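Local coordinates for LAO/AO transport system kinase (Escherichia coli, PDB 2P67), which belongs to the MeaB-type GTPase family within the P-loop NTPase superfamily, at residues Q18-R21 against A22-A25. Sequence-based numbering, arbitrary orientation.
Sequences QGER and ATLA
The carbonyl oxygen of E20 takes the backbone N-H of L24, O to N 3.2 Å, in a nearly straight bond (N-H...O 164°). One residue further on, the oxygen of R21 receives the N-H of A25 at 3.0 Å, N to O. E20 O also has a weak, bent bond from T23 N at 3.3 Å, so this oxygen serves two amides of the opening turn. A water joins the side chains of E20 and T23: it donates to OE1 of E20 at 2.6 Å and is hydrogen-bonded to OG1 of T23 at 2.9 Å. Carboxylate and hydroxyl themselves stay 4.1 Å apart, OE1 to OG1, and the water spans that gap. With OG1 beside its own backbone N (chi1 -63°), T23 turns its hydroxyl to the start of the helix, where R15 of helix 9-17 also bonds it; threonine suits the site because its small, branched side chain offers this polar atom while being buried against L16.

The arrangement is a tight helix-to-helix turn: a Schellman motif ends helix 9-17 at G19, and E20 occupies the N-cap position of helix 21-32. At G19 the positive phi would jam a CB against the preceding carbonyl oxygen, which explains the glycine. The carboxylate of E20 reaches T23 through the water, not by a direct bond to a helix N-H, and its negative charge is probably favourable near the helix start.

Further out, CB of L24 packs on the oxygen of R21 at 3.6 Å, and the side chain of buried L24 touches L16, Y149 and F120, so that helix 21-32 packs on helix 9-17 and on strand 119-124, an outermost strand of the sheet within this chain. A25, small enough to lie close, also touches F120, while the long chain of exposed R21 reaches E117 and Y149.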
# COMPACT_ATOMS: atom_id res chain seq x y z
N GLN A 18 29.67 26.96 -2.55
CA GLN A 18 30.81 27.15 -1.65
C GLN A 18 30.39 26.99 -0.18
O GLN A 18 31.23 27.02 0.73
CB GLN A 18 31.50 28.51 -1.92
CG GLN A 18 32.19 28.55 -3.29
CD GLN A 18 32.74 29.92 -3.67
OE1 GLN A 18 32.33 30.95 -3.12
NE2 GLN A 18 33.67 29.95 -4.63
N GLY A 19 29.10 26.76 0.04
CA GLY A 19 28.60 26.46 1.38
C GLY A 19 28.28 27.70 2.19
O GLY A 19 28.14 27.62 3.42
N GLU A 20 28.14 28.85 1.53
CA GLU A 20 27.79 30.08 2.23
C GLU A 20 26.37 30.00 2.78
O GLU A 20 25.41 29.90 2.02
CB GLU A 20 27.96 31.29 1.32
CG GLU A 20 29.43 31.58 1.02
CD GLU A 20 29.65 32.89 0.29
OE1 GLU A 20 28.70 33.70 0.17
OE2 GLU A 20 30.80 33.11 -0.17
N ARG A 21 26.26 30.05 4.10
CA ARG A 21 24.96 29.82 4.78
C ARG A 21 23.92 30.90 4.48
O ARG A 21 22.72 30.59 4.38
CB ARG A 21 25.17 29.63 6.28
CG ARG A 21 25.86 28.31 6.60
CD ARG A 21 26.18 28.20 8.08
NE ARG A 21 27.23 29.13 8.46
CZ ARG A 21 27.44 29.56 9.71
NH1 ARG A 21 26.67 29.15 10.71
NH2 ARG A 21 28.44 30.41 9.96
N ALA A 22 24.37 32.15 4.32
CA ALA A 22 23.43 33.25 4.04
C ALA A 22 22.75 33.05 2.69
O ALA A 22 21.55 33.30 2.55
CB ALA A 22 24.13 34.60 4.11
N THR A 23 23.52 32.57 1.70
CA THR A 23 22.98 32.32 0.37
C THR A 23 22.02 31.12 0.38
O THR A 23 21.00 31.16 -0.27
CB THR A 23 24.07 32.18 -0.73
OG1 THR A 23 24.78 33.41 -0.86
CG2 THR A 23 23.42 31.89 -2.08
N LEU A 24 22.36 30.07 1.12
CA LEU A 24 21.46 28.95 1.27
C LEU A 24 20.10 29.41 1.85
O LEU A 24 19.06 29.08 1.29
CB LEU A 24 22.07 27.83 2.12
CG LEU A 24 21.22 26.56 2.27
CD1 LEU A 24 20.78 25.96 0.92
CD2 LEU A 24 21.92 25.53 3.13
N ALA A 25 20.14 30.18 2.93
CA ALA A 25 18.90 30.67 3.55
C ALA A 25 18.11 31.52 2.57
O ALA A 25 16.89 31.39 2.46
CB ALA A 25 19.23 31.44 4.80
O HOH W 1 26.45 33.99 1.41